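Local coordinates for protein redox-sensing transcriptional repressor Rex (Thermoanaerobacter ethanolicus, PDB 3WG9) that is a homodimeric winged-helix repressor that probably adjusts transcription to the cellular NADH/NAD(+) redox state, at residues 182-185 and 189-192; 140-145 and 164-169; 17-22 and 77-82; 24-29 and 66-71. All coordinates share one frame; numbering follows the deposited sequence.

The four contacts fall into two pairs, one for each domain of the subunit. Contacts 3 and 4 both join helix 9-27 to the region of helix 68-78 in the winged-helix DNA-binding part; their centres lie about 12 Å apart, and Leu22 packs on Leu71 between them. Contacts 1 and 2 belong to the Rossmann domain, with centres about 15 Å apart, and Val184 and Pro185 of contact 1 rest on Val167 of contact 2. The side chain of Leu166 in contact 2 is about 5 Å from that of Thr162, which binds NADH in a structure of this protein, although no dinucleotide is bound to this chain. Across the domains, the centres of contacts 1 and 3 are about 23 Å apart, yet both touch the second subunit.

Contact 1 of 4, residues 182-185 and 189-192; sequences LKVP and ILEN
Strand 189-192 closes one edge of the parallel Rossmann sheet of this chain, and the loop 182-185 that leads to it from strand 173-176 runs beside it, with Leu182 and Val184 laid against Leu190. No hydrogen bond passes directly between the two segments. Leu190 carries the contact: its CG lies anti to the backbone N (chi1 168°) and the second torsion (61°) brings Leu190 CD2 up against the loop, where it meets Leu182 CB at 4.0 Å. Leu190 CD2 also comes within 3.2 Å of Leu182 O, a close carbon-oxygen approach. Nearer the backbone, Val184 CG2 rests on Leu190 CB at 3.8 Å, the two side chains running obliquely to each other.

A water supplies the polar link. It donates to Leu182 O at 2.9 Å and accepts from Asn192 ND2 at 3.2 Å, while Asn192 OD1 is taken by Asn176 ND2 of the neighbouring strand, so both ends of the amide are engaged and its rotation is fixed. The Asn192 side chain is about 3 Å at nearest atoms from those of Asp181 and His194, which bind zinc in a structure of this protein, though not in this chain.

Behind the loop, Leu182 and Val184 also lean on helix 159-168, through Ala163 and Val167. The loop thus fills the space between the edge strand and a flanking helix, the alpha/beta layering of a Rossmann fold.

Contact 2 of 4, residues 140-145 and 164-169; sequences DFIARN and DRLVRA
Ile142 reaches from helix 138-144 to Leu166 and Ala169 at the end of helix 159-168, where two helices of the Rossmann domain pack together. Ile142 CD1 meets Leu166 CD2 at 3.6 Å, the side chains crossing at about a right angle, and lies 4.0 Å from Ala169 CB. The other branch, Ile142 CG2, rests 3.5 Å from Ala169 O, so both arms of the isoleucine are used. The torsions explain this: CG1 sits beside the backbone N (chi1 -76°) and the chain then extends (chi2 163°), carrying CD1 across to the second helix. With an alanine here, everything beyond CB would be missing, which would probably open a gap between the helices and leave the Leu166 methyl free to shift.

Around this apolar core, Ile171 touches both Ile142 and Leu166, and Ile88 of strand 85-90 also touches Ile142. Charges also link the two helices: Arg165 and Arg168 each form a salt bridge with Glu139, and Arg165 has a second partner in Glu136. Helix 159-168 also carries Thr162, which binds NADH.

The C-terminal end of helix 138-144, just past Ile142, is closed by Asn145. Asn145 ND2 donates to Phe141 O at 3.0 Å, using a lone pair in the carbonyl plane, while the backbone N of Asn145 bonds to the same oxygen; ND2 thereby stands 3.2 Å above the centre of the Phe141 ring.

Contact 3 of 4, residues 17-22 and 77-82; sequences RYHRYL and KILGLD
His19, on helix 9-27, meets Leu79 and Leu81, which flank the turn ending helix 68-78; these three residues make up the contact. The imidazole is swung toward that turn by a first torsion that sets CG anti to the backbone N (chi1 -176°). Leu79 CD1 touches the root of the side chain, 3.7 Å from His19 CB and equally close to CG, approaching the ring at a slant. Farther out, Leu81 CD1 sits over a face of the ring in a CH-pi contact, 4.3 Å from the centroid and 28° off the normal, nearest to His19 CE1 at 3.9 Å.

Gly80 lies between the two leucines. Its positive phi (71°) closes the helix in a Schellman motif, Gly80 N bonding to Lys77 O at 3.1 Å, and Leu79 and Leu81, on either side of it in sequence, both point toward the segment that carries His19.

The ring has further support from helix 68-78: His19 NE2 is hydrogen-bonded to Thr76, and the imidazole stacks with Tyr72. A leucine in its place would have neither the flat ring nor NE2, and would probably leave Thr76 without this partner and Leu81 CD1 without a face to rest on.

The second subunit comes close as well, Ser203 of that chain bonding to Leu79 O and Asp197 of that chain to Arg20. The contact is part of the helix packing of a winged-helix DNA-binding domain, where the chain leaves helix 68-78 and continues to strand 85-90 of the Rossmann fold.

Contact 4 of 4, residues 24-29 and 66-71; sequences ELLKND and YNVEEL
Asn67 OD1 accepts a hydrogen bond from Glu70 N at 2.9 Å, lying in the carbonyl plane with an N-H...O angle of 151°; this N-cap starts helix 68-78 directly after strand 66-67. In the winged-helix domain that strand pairs with strand 32-33 to form a small antiparallel sheet, and Val68 and Glu69, in the first turn after the cap, meet helix 9-27.

Val68 carries the contact: its CG1, anti to the backbone N (chi1 166°), rests on the helix surface at Leu25 and Leu26. Val68 CG1 lies 3.7 Å from Leu26 N, 3.9 Å from Leu26 CB and 4.0 Å from Leu25 CB. The second branch, CG2, faces Leu25 CD1, the two side chains crossing at about a right angle. Leu22 and Ile33 enclose Val68 further, making it a buried point where helix 9-27, helix 68-78 and the small sheet come together.

Helix 9-27 ends just beyond this contact. Asp29, with positive phi, completes a Schellman motif, Asp29 N bonding to Leu26 O at 3.1 Å. One turn before, Glu24 points away from the contact and packs on Asp181 of the second subunit; each of these two residues is a zinc ligand in a structure of this protein.

At the exposed margin Leu26 meets the aliphatic part of Glu69: Leu26 CD1 approaches the extended Glu69 chain at a slant, 3.7 Å from Glu69 CB and 3.9 Å from Glu69 CG.

Contact 1 of 4, residues 182-185 and 189-192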
loop_
_atom_site.group_PDB
_atom_site.type_symbol
_atom_site.label_atom_id
_atom_site.label_comp_id
_atom_site.label_asym_id
_atom_site.label_seq_id
_atom_site.Cartn_x
_atom_site.Cartn_y
_atom_site.Cartn_z
ATOM N N LEU B 182 -3.262 -1.046 15.210
ATOM C CA LEU B 182 -2.900 -0.423 16.502
ATOM C C LEU B 182 -4.004 0.447 17.109
ATOM O O LEU B 182 -4.862 0.908 16.391
ATOM C CB LEU B 182 -1.635 0.416 16.332
ATOM C CG LEU B 182 -0.439 -0.397 15.856
ATOM C CD1 LEU B 182 0.699 0.556 15.652
ATOM C CD2 LEU B 182 -0.046 -1.509 16.819
ATOM N N LYS B 183 -3.954 0.680 18.415
ATOM C CA LYS B 183 -4.892 1.554 19.099
ATOM C C LYS B 183 -4.184 2.896 19.393
ATOM O O LYS B 183 -3.129 2.875 20.047
ATOM C CB LYS B 183 -5.288 0.952 20.447
ATOM C CG LYS B 183 -6.059 -0.364 20.373
ATOM C CD LYS B 183 -6.971 -0.437 19.163
ATOM C CE LYS B 183 -7.387 -1.890 18.903
ATOM N NZ LYS B 183 -7.886 -2.515 20.166
ATOM N N VAL B 184 -4.771 4.011 18.949
ATOM C CA VAL B 184 -4.268 5.363 19.281
ATOM C C VAL B 184 -5.491 6.221 19.589
ATOM O O VAL B 184 -6.609 5.902 19.165
ATOM C CB VAL B 184 -3.490 6.029 18.076
ATOM C CG1 VAL B 184 -2.221 5.182 17.668
ATOM C CG2 VAL B 184 -4.379 6.156 16.915
ATOM N N PRO B 185 -5.276 7.352 20.272
ATOM C CA PRO B 185 -6.362 8.269 20.578
ATOM C C PRO B 185 -6.898 8.819 19.271
ATOM O O PRO B 185 -6.178 8.900 18.262
ATOM C CB PRO B 185 -5.672 9.382 21.402
ATOM C CG PRO B 185 -4.495 8.712 22.032
ATOM C CD PRO B 185 -4.055 7.601 21.074
ATOM N N ILE B 189 -3.400 10.686 14.015
ATOM C CA ILE B 189 -3.673 10.054 12.705
ATOM C C ILE B 189 -3.008 8.680 12.687
ATOM O O ILE B 189 -1.824 8.599 12.994
ATOM C CB ILE B 189 -3.121 10.902 11.546
ATOM C CG1 ILE B 189 -3.891 12.221 11.456
ATOM C CG2 ILE B 189 -3.318 10.178 10.178
ATOM C CD1 ILE B 189 -3.040 13.433 10.955
ATOM N N LEU B 190 -3.743 7.604 12.368
ATOM C CA LEU B 190 -3.081 6.292 12.278
ATOM C C LEU B 190 -3.338 5.741 10.896
ATOM O O LEU B 190 -4.494 5.590 10.525
ATOM C CB LEU B 190 -3.623 5.278 13.290
ATOM C CG LEU B 190 -3.196 3.794 13.090
ATOM C CD1 LEU B 190 -1.641 3.539 13.175
ATOM C CD2 LEU B 190 -3.891 2.929 14.124
ATOM N N GLU B 191 -2.287 5.534 10.103
ATOM C CA GLU B 191 -2.493 4.995 8.744
ATOM C C GLU B 191 -1.828 3.612 8.707
ATOM O O GLU B 191 -0.593 3.506 8.860
ATOM C CB GLU B 191 -1.840 5.945 7.711
ATOM C CG GLU B 191 -1.696 5.377 6.269
ATOM C CD GLU B 191 -3.054 5.109 5.578
ATOM O OE1 GLU B 191 -4.129 5.380 6.177
ATOM O OE2 GLU B 191 -3.007 4.586 4.428
ATOM N N ASN B 192 -2.663 2.567 8.639
ATOM C CA ASN B 192 -2.172 1.195 8.587
ATOM C C ASN B 192 -1.923 0.822 7.154
ATOM O O ASN B 192 -2.789 0.974 6.250
ATOM C CB ASN B 192 -3.100 0.153 9.263
ATOM C CG ASN B 192 -3.407 0.459 10.718
ATOM O OD1 ASN B 192 -2.516 0.533 11.578
ATOM N ND2 ASN B 192 -4.691 0.622 11.010
HETATM O O HOH W 1 -6.097 0.434 13.828
#

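Contact 2 of 4, residues 140-145 and 164-169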
loop_
_atom_site.group_PDB
_atom_site.type_symbol
_atom_site.label_atom_id
_atom_site.label_comp_id
_atom_site.label_asym_id
_atom_site.label_seq_id
_atom_site.Cartn_x
_atom_site.Cartn_y
_atom_site.Cartn_z
ATOM N N ASP B 140 12.105 11.649 24.254
ATOM C CA ASP B 140 12.824 12.905 24.345
ATOM C C ASP B 140 13.109 13.476 22.938
ATOM O O ASP B 140 12.944 14.658 22.684
ATOM C CB ASP B 140 14.130 12.691 25.110
ATOM C CG ASP B 140 14.927 13.994 25.246
ATOM O OD1 ASP B 140 14.637 14.790 26.169
ATOM O OD2 ASP B 140 15.836 14.219 24.406
ATOM N N PHE B 141 13.480 12.601 22.013
ATOM C CA PHE B 141 13.878 13.045 20.685
ATOM C C PHE B 141 12.669 13.687 19.978
ATOM O O PHE B 141 12.796 14.712 19.286
ATOM C CB PHE B 141 14.387 11.848 19.875
ATOM C CG PHE B 141 14.937 12.222 18.544
ATOM C CD1 PHE B 141 16.300 12.478 18.392
ATOM C CD2 PHE B 141 14.085 12.304 17.429
ATOM C CE1 PHE B 141 16.819 12.820 17.145
ATOM C CE2 PHE B 141 14.580 12.664 16.183
ATOM C CZ PHE B 141 15.949 12.922 16.038
ATOM N N ILE B 142 11.512 13.064 20.125
ATOM C CA ILE B 142 10.278 13.550 19.454
ATOM C C ILE B 142 9.974 14.985 19.845
ATOM O O ILE B 142 9.642 15.813 19.000
ATOM C CB ILE B 142 9.066 12.630 19.774
ATOM C CG1 ILE B 142 9.175 11.317 18.934
ATOM C CG2 ILE B 142 7.760 13.395 19.566
ATOM C CD1 ILE B 142 8.250 10.196 19.518
ATOM N N ALA B 143 10.042 15.244 21.145
ATOM C CA ALA B 143 9.701 16.538 21.716
ATOM C C ALA B 143 10.784 17.548 21.372
ATOM O O ALA B 143 10.442 18.675 21.133
ATOM C CB ALA B 143 9.571 16.457 23.228
ATOM N N ARG B 144 12.050 17.133 21.334
ATOM C CA ARG B 144 13.162 18.057 21.026
ATOM C C ARG B 144 13.242 18.429 19.551
ATOM O O ARG B 144 13.725 19.512 19.213
ATOM C CB ARG B 144 14.538 17.503 21.436
ATOM C CG ARG B 144 14.732 17.387 22.924
ATOM C CD ARG B 144 16.034 18.010 23.441
ATOM N NE ARG B 144 17.255 17.551 22.786
ATOM C CZ ARG B 144 18.472 17.624 23.333
ATOM N NH1 ARG B 144 18.627 18.092 24.568
ATOM N NH2 ARG B 144 19.541 17.200 22.661
ATOM N N ASN B 145 12.812 17.521 18.683
ATOM C CA ASN B 145 12.977 17.711 17.241
ATOM C C ASN B 145 11.700 17.955 16.439
ATOM O O ASN B 145 11.706 17.798 15.222
ATOM C CB ASN B 145 13.744 16.508 16.699
ATOM C CG ASN B 145 15.179 16.463 17.226
ATOM O OD1 ASN B 145 16.019 17.149 16.692
ATOM N ND2 ASN B 145 15.441 15.708 18.290
ATOM N N ASP B 164 2.267 3.459 21.891
ATOM C CA ASP B 164 1.843 4.241 23.087
ATOM C C ASP B 164 2.893 5.259 23.512
ATOM O O ASP B 164 2.538 6.353 23.933
ATOM C CB ASP B 164 1.569 3.316 24.287
ATOM C CG ASP B 164 0.315 2.456 24.105
ATOM O OD1 ASP B 164 -0.524 2.767 23.230
ATOM O OD2 ASP B 164 0.155 1.475 24.866
ATOM N N ARG B 165 4.169 4.886 23.427
ATOM C CA ARG B 165 5.264 5.769 23.774
ATOM C C ARG B 165 5.275 6.950 22.822
ATOM O O ARG B 165 5.534 8.091 23.250
ATOM C CB ARG B 165 6.634 5.073 23.621
ATOM C CG ARG B 165 6.833 3.877 24.552
ATOM C CD ARG B 165 8.224 3.409 24.292
ATOM N NE ARG B 165 9.184 4.306 24.915
ATOM C CZ ARG B 165 10.402 3.910 25.189
ATOM N NH1 ARG B 165 10.737 2.666 24.829
ATOM N NH2 ARG B 165 11.245 4.716 25.825
ATOM N N LEU B 166 5.123 6.678 21.514
ATOM C CA LEU B 166 5.166 7.842 20.560
ATOM C C LEU B 166 4.030 8.793 20.824
ATOM O O LEU B 166 4.176 10.018 20.768
ATOM C CB LEU B 166 5.082 7.411 19.074
ATOM C CG LEU B 166 6.069 6.349 18.623
ATOM C CD1 LEU B 166 5.870 6.035 17.130
ATOM C CD2 LEU B 166 7.494 6.714 18.870
ATOM N N VAL B 167 2.854 8.235 21.080
ATOM C CA VAL B 167 1.681 9.045 21.427
ATOM C C VAL B 167 1.888 9.902 22.696
ATOM O O VAL B 167 1.647 11.122 22.691
ATOM C CB VAL B 167 0.430 8.117 21.572
ATOM C CG1 VAL B 167 -0.724 8.825 22.243
ATOM C CG2 VAL B 167 0.004 7.552 20.163
ATOM N N ARG B 168 2.388 9.318 23.772
ATOM C CA ARG B 168 2.523 10.151 24.981
ATOM C C ARG B 168 3.633 11.195 24.803
ATOM O O ARG B 168 3.609 12.224 25.480
ATOM C CB ARG B 168 2.784 9.302 26.220
ATOM C CG ARG B 168 4.145 8.699 26.283
ATOM C CD ARG B 168 4.277 7.839 27.550
ATOM N NE ARG B 168 5.591 7.222 27.557
ATOM C CZ ARG B 168 5.880 6.108 28.231
ATOM N NH1 ARG B 168 4.953 5.527 28.977
ATOM N NH2 ARG B 168 7.105 5.618 28.225
ATOM N N ALA B 169 4.563 10.979 23.847
ATOM C CA ALA B 169 5.569 12.000 23.592
ATOM C C ALA B 169 5.073 13.112 22.688
ATOM O O ALA B 169 5.823 14.063 22.422
ATOM C CB ALA B 169 6.879 11.406 23.059
#

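Contact 3 of 4, residues 17-22 and 77-82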
loop_
_atom_site.group_PDB
_atom_site.type_symbol
_atom_site.label_atom_id
_atom_site.label_comp_id
_atom_site.label_asym_id
_atom_site.label_seq_id
_atom_site.Cartn_x
_atom_site.Cartn_y
_atom_site.Cartn_z
ATOM N N ARG B 17 -4.369 9.048 -5.827
ATOM C CA ARG B 17 -4.477 8.387 -7.138
ATOM C C ARG B 17 -4.606 9.449 -8.243
ATOM O O ARG B 17 -3.890 9.393 -9.257
ATOM C CB ARG B 17 -5.664 7.434 -7.181
ATOM C CG ARG B 17 -5.659 6.335 -6.089
ATOM C CD ARG B 17 -6.885 5.411 -6.275
ATOM N NE ARG B 17 -6.895 4.864 -7.634
ATOM C CZ ARG B 17 -7.983 4.771 -8.405
ATOM N NH1 ARG B 17 -9.161 5.195 -7.969
ATOM N NH2 ARG B 17 -7.890 4.224 -9.604
ATOM N N TYR B 18 -5.412 10.507 -8.033
ATOM C CA TYR B 18 -5.442 11.535 -9.101
ATOM C C TYR B 18 -4.080 12.187 -9.263
ATOM O O TYR B 18 -3.597 12.390 -10.395
ATOM C CB TYR B 18 -6.461 12.615 -8.773
ATOM C CG TYR B 18 -7.865 12.116 -8.505
ATOM C CD1 TYR B 18 -8.404 11.019 -9.176
ATOM C CD2 TYR B 18 -8.680 12.803 -7.626
ATOM C CE1 TYR B 18 -9.716 10.599 -8.947
ATOM C CE2 TYR B 18 -9.993 12.422 -7.425
ATOM C CZ TYR B 18 -10.510 11.314 -8.064
ATOM O OH TYR B 18 -11.810 10.950 -7.762
ATOM N N HIS B 19 -3.423 12.506 -8.139
ATOM C CA HIS B 19 -2.130 13.227 -8.160
ATOM C C HIS B 19 -1.077 12.383 -8.922
ATOM O O HIS B 19 -0.305 12.864 -9.757
ATOM C CB HIS B 19 -1.691 13.396 -6.683
ATOM C CG HIS B 19 -0.443 14.191 -6.495
ATOM N ND1 HIS B 19 0.802 13.607 -6.332
ATOM C CD2 HIS B 19 -0.243 15.528 -6.439
ATOM C CE1 HIS B 19 1.712 14.552 -6.169
ATOM N NE2 HIS B 19 1.105 15.729 -6.234
ATOM N N ARG B 20 -1.020 11.104 -8.620
ATOM C CA ARG B 20 -0.019 10.211 -9.231
ATOM C C ARG B 20 -0.230 10.050 -10.764
ATOM O O ARG B 20 0.712 9.985 -11.541
ATOM C CB ARG B 20 -0.168 8.820 -8.554
ATOM C CG ARG B 20 0.910 7.754 -8.951
ATOM C CD ARG B 20 0.987 6.570 -7.934
ATOM N NE ARG B 20 -0.309 6.091 -7.473
ATOM C CZ ARG B 20 -1.117 5.277 -8.160
ATOM N NH1 ARG B 20 -0.759 4.889 -9.373
ATOM N NH2 ARG B 20 -2.301 4.858 -7.674
ATOM N N TYR B 21 -1.476 9.948 -11.194
ATOM C CA TYR B 21 -1.781 9.847 -12.609
ATOM C C TYR B 21 -1.456 11.150 -13.377
ATOM O O TYR B 21 -0.821 11.068 -14.432
ATOM C CB TYR B 21 -3.212 9.383 -12.872
ATOM C CG TYR B 21 -3.530 9.275 -14.344
ATOM C CD1 TYR B 21 -2.733 8.491 -15.183
ATOM C CD2 TYR B 21 -4.605 9.954 -14.907
ATOM C CE1 TYR B 21 -2.971 8.385 -16.536
ATOM C CE2 TYR B 21 -4.868 9.845 -16.289
ATOM C CZ TYR B 21 -4.042 9.052 -17.090
ATOM O OH TYR B 21 -4.261 8.904 -18.445
ATOM N N LEU B 22 -1.844 12.309 -12.836
ATOM C CA LEU B 22 -1.458 13.635 -13.338
ATOM C C LEU B 22 0.053 13.899 -13.393
ATOM O O LEU B 22 0.551 14.608 -14.290
ATOM C CB LEU B 22 -2.117 14.728 -12.500
ATOM C CG LEU B 22 -3.583 14.907 -12.934
ATOM C CD1 LEU B 22 -4.417 15.487 -11.810
ATOM C CD2 LEU B 22 -3.693 15.757 -14.191
ATOM N N LYS B 77 -1.087 20.779 -3.433
ATOM C CA LYS B 77 -1.497 21.651 -2.339
ATOM C C LYS B 77 -2.524 20.974 -1.434
ATOM O O LYS B 77 -2.438 21.049 -0.209
ATOM C CB LYS B 77 -2.112 22.954 -2.914
ATOM C CG LYS B 77 -2.797 23.867 -1.861
ATOM C CD LYS B 77 -3.473 25.168 -2.396
ATOM C CE LYS B 77 -4.788 24.842 -3.104
ATOM N NZ LYS B 77 -5.953 25.703 -2.748
ATOM N N ILE B 78 -3.555 20.376 -2.038
ATOM C CA ILE B 78 -4.632 19.740 -1.255
ATOM C C ILE B 78 -4.029 18.610 -0.388
ATOM O O ILE B 78 -4.446 18.404 0.767
ATOM C CB ILE B 78 -5.703 19.145 -2.211
ATOM C CG1 ILE B 78 -6.551 20.277 -2.794
ATOM C CG2 ILE B 78 -6.644 18.178 -1.500
ATOM C CD1 ILE B 78 -7.284 19.759 -4.082
ATOM N N LEU B 79 -3.042 17.923 -0.927
ATOM C CA LEU B 79 -2.441 16.760 -0.205
ATOM C C LEU B 79 -1.395 17.178 0.819
ATOM O O LEU B 79 -0.799 16.303 1.465
ATOM C CB LEU B 79 -1.784 15.780 -1.195
ATOM C CG LEU B 79 -2.861 15.090 -2.020
ATOM C CD1 LEU B 79 -2.201 14.425 -3.216
ATOM C CD2 LEU B 79 -3.603 14.091 -1.137
ATOM N N GLY B 80 -1.204 18.500 0.972
ATOM C CA GLY B 80 -0.262 19.070 1.965
ATOM C C GLY B 80 1.177 18.821 1.577
ATOM O O GLY B 80 2.081 18.954 2.421
ATOM N N LEU B 81 1.407 18.589 0.287
ATOM C CA LEU B 81 2.751 18.302 -0.233
ATOM C C LEU B 81 3.595 19.549 -0.533
ATOM O O LEU B 81 4.750 19.417 -0.892
ATOM C CB LEU B 81 2.728 17.318 -1.410
ATOM C CG LEU B 81 1.986 16.003 -1.083
ATOM C CD1 LEU B 81 1.923 15.154 -2.311
ATOM C CD2 LEU B 81 2.766 15.229 -0.026
ATOM N N ASP B 82 3.029 20.730 -0.290
ATOM C CA ASP B 82 3.783 21.990 -0.264
ATOM C C ASP B 82 4.435 22.238 1.100
ATOM O O ASP B 82 5.176 23.210 1.255
ATOM C CB ASP B 82 2.814 23.139 -0.566
ATOM C CG ASP B 82 1.686 23.198 0.456
ATOM O OD1 ASP B 82 1.033 22.145 0.688
ATOM O OD2 ASP B 82 1.500 24.258 1.102
#

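Contact 4 of 4, residues 24-29 and 66-71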
loop_
_atom_site.group_PDB
_atom_site.type_symbol
_atom_site.label_atom_id
_atom_site.label_comp_id
_atom_site.label_asym_id
_atom_site.label_seq_id
_atom_site.Cartn_x
_atom_site.Cartn_y
_atom_site.Cartn_z
ATOM N N GLU B 24 2.299 11.644 -13.994
ATOM C CA GLU B 24 2.782 10.898 -15.138
ATOM C C GLU B 24 2.502 11.652 -16.440
ATOM O O GLU B 24 3.388 11.777 -17.278
ATOM C CB GLU B 24 2.151 9.518 -15.134
ATOM C CG GLU B 24 2.449 8.609 -16.340
ATOM C CD GLU B 24 1.664 7.297 -16.237
ATOM O OE1 GLU B 24 0.982 6.893 -17.210
ATOM O OE2 GLU B 24 1.675 6.700 -15.137
ATOM N N LEU B 25 1.302 12.211 -16.566
ATOM C CA LEU B 25 0.931 13.053 -17.704
ATOM C C LEU B 25 1.780 14.320 -17.766
ATOM O O LEU B 25 2.189 14.752 -18.842
ATOM C CB LEU B 25 -0.564 13.428 -17.645
ATOM C CG LEU B 25 -1.719 12.417 -17.639
ATOM C CD1 LEU B 25 -3.037 13.144 -17.409
ATOM C CD2 LEU B 25 -1.813 11.569 -18.909
ATOM N N LEU B 26 2.026 14.938 -16.622
ATOM C CA LEU B 26 2.841 16.124 -16.582
ATOM C C LEU B 26 4.281 15.801 -17.011
ATOM O O LEU B 26 4.903 16.573 -17.745
ATOM C CB LEU B 26 2.792 16.782 -15.200
ATOM C CG LEU B 26 3.617 18.054 -15.047
ATOM C CD1 LEU B 26 3.012 19.279 -15.761
ATOM C CD2 LEU B 26 3.815 18.305 -13.561
ATOM N N LYS B 27 4.780 14.632 -16.622
ATOM C CA LYS B 27 6.108 14.209 -17.056
ATOM C C LYS B 27 6.187 13.986 -18.568
ATOM O O LYS B 27 7.221 14.256 -19.173
ATOM C CB LYS B 27 6.526 12.936 -16.333
ATOM C CG LYS B 27 8.007 12.843 -16.055
ATOM C CD LYS B 27 8.218 12.094 -14.742
ATOM C CE LYS B 27 7.203 12.541 -13.675
ATOM N NZ LYS B 27 7.406 11.882 -12.325
ATOM N N ASN B 28 5.112 13.473 -19.163
ATOM C CA ASN B 28 5.007 13.272 -20.623
ATOM C C ASN B 28 4.562 14.525 -21.360
ATOM O O ASN B 28 4.170 14.471 -22.526
ATOM C CB ASN B 28 4.016 12.149 -20.955
ATOM C CG ASN B 28 4.391 10.826 -20.338
ATOM O OD1 ASN B 28 5.444 10.695 -19.741
ATOM N ND2 ASN B 28 3.533 9.826 -20.495
ATOM N N ASP B 29 4.585 15.647 -20.658
ATOM C CA ASP B 29 4.097 16.908 -21.189
ATOM C C ASP B 29 2.746 16.863 -21.890
ATOM O O ASP B 29 2.531 17.585 -22.865
ATOM C CB ASP B 29 5.148 17.564 -22.086
ATOM C CG ASP B 29 6.065 18.496 -21.307
ATOM O OD1 ASP B 29 5.561 19.528 -20.798
ATOM O OD2 ASP B 29 7.280 18.205 -21.213
ATOM N N TYR B 66 -9.452 19.283 -18.058
ATOM C CA TYR B 66 -8.570 19.904 -17.099
ATOM C C TYR B 66 -7.223 20.222 -17.727
ATOM O O TYR B 66 -6.681 19.430 -18.498
ATOM C CB TYR B 66 -8.334 18.907 -15.940
ATOM C CG TYR B 66 -9.605 18.512 -15.200
ATOM C CD1 TYR B 66 -10.136 19.338 -14.221
ATOM C CD2 TYR B 66 -10.287 17.334 -15.520
ATOM C CE1 TYR B 66 -11.282 18.973 -13.553
ATOM C CE2 TYR B 66 -11.424 16.953 -14.821
ATOM C CZ TYR B 66 -11.920 17.801 -13.868
ATOM O OH TYR B 66 -13.107 17.503 -13.238
ATOM N N ASN B 67 -6.642 21.323 -17.302
ATOM C CA ASN B 67 -5.226 21.553 -17.515
ATOM C C ASN B 67 -4.437 20.669 -16.528
ATOM O O ASN B 67 -4.671 20.699 -15.312
ATOM C CB ASN B 67 -4.891 23.044 -17.285
ATOM C CG ASN B 67 -3.434 23.345 -17.513
ATOM O OD1 ASN B 67 -2.626 23.240 -16.602
ATOM N ND2 ASN B 67 -3.077 23.730 -18.751
ATOM N N VAL B 68 -3.547 19.857 -17.076
ATOM C CA VAL B 68 -2.793 18.885 -16.304
ATOM C C VAL B 68 -1.959 19.563 -15.240
ATOM O O VAL B 68 -2.021 19.186 -14.068
ATOM C CB VAL B 68 -1.901 18.050 -17.230
ATOM C CG1 VAL B 68 -0.858 17.269 -16.434
ATOM C CG2 VAL B 68 -2.741 17.139 -18.090
ATOM N N GLU B 69 -1.168 20.565 -15.629
ATOM C CA GLU B 69 -0.218 21.148 -14.694
ATOM C C GLU B 69 -0.959 21.830 -13.552
ATOM O O GLU B 69 -0.507 21.803 -12.405
ATOM C CB GLU B 69 0.724 22.146 -15.385
ATOM C CG GLU B 69 1.819 22.723 -14.466
ATOM C CD GLU B 69 2.726 23.698 -15.229
ATOM O OE1 GLU B 69 3.193 23.320 -16.333
ATOM O OE2 GLU B 69 2.914 24.863 -14.783
ATOM N N GLU B 70 -2.081 22.480 -13.858
ATOM C CA GLU B 70 -2.796 23.232 -12.820
ATOM C C GLU B 70 -3.543 22.284 -11.878
ATOM O O GLU B 70 -3.651 22.555 -10.681
ATOM C CB GLU B 70 -3.799 24.215 -13.447
ATOM C CG GLU B 70 -3.095 25.307 -14.237
ATOM C CD GLU B 70 -4.015 26.463 -14.651
ATOM O OE1 GLU B 70 -5.189 26.201 -14.997
ATOM O OE2 GLU B 70 -3.540 27.633 -14.624
ATOM N N LEU B 71 -4.108 21.223 -12.438
ATOM C CA LEU B 71 -4.820 20.253 -11.605
ATOM C C LEU B 71 -3.774 19.581 -10.722
ATOM O O LEU B 71 -3.960 19.452 -9.486
ATOM C CB LEU B 71 -5.650 19.276 -12.429
ATOM C CG LEU B 71 -6.346 18.107 -11.710
ATOM C CD1 LEU B 71 -7.099 18.589 -10.473
ATOM C CD2 LEU B 71 -7.193 17.276 -12.632
#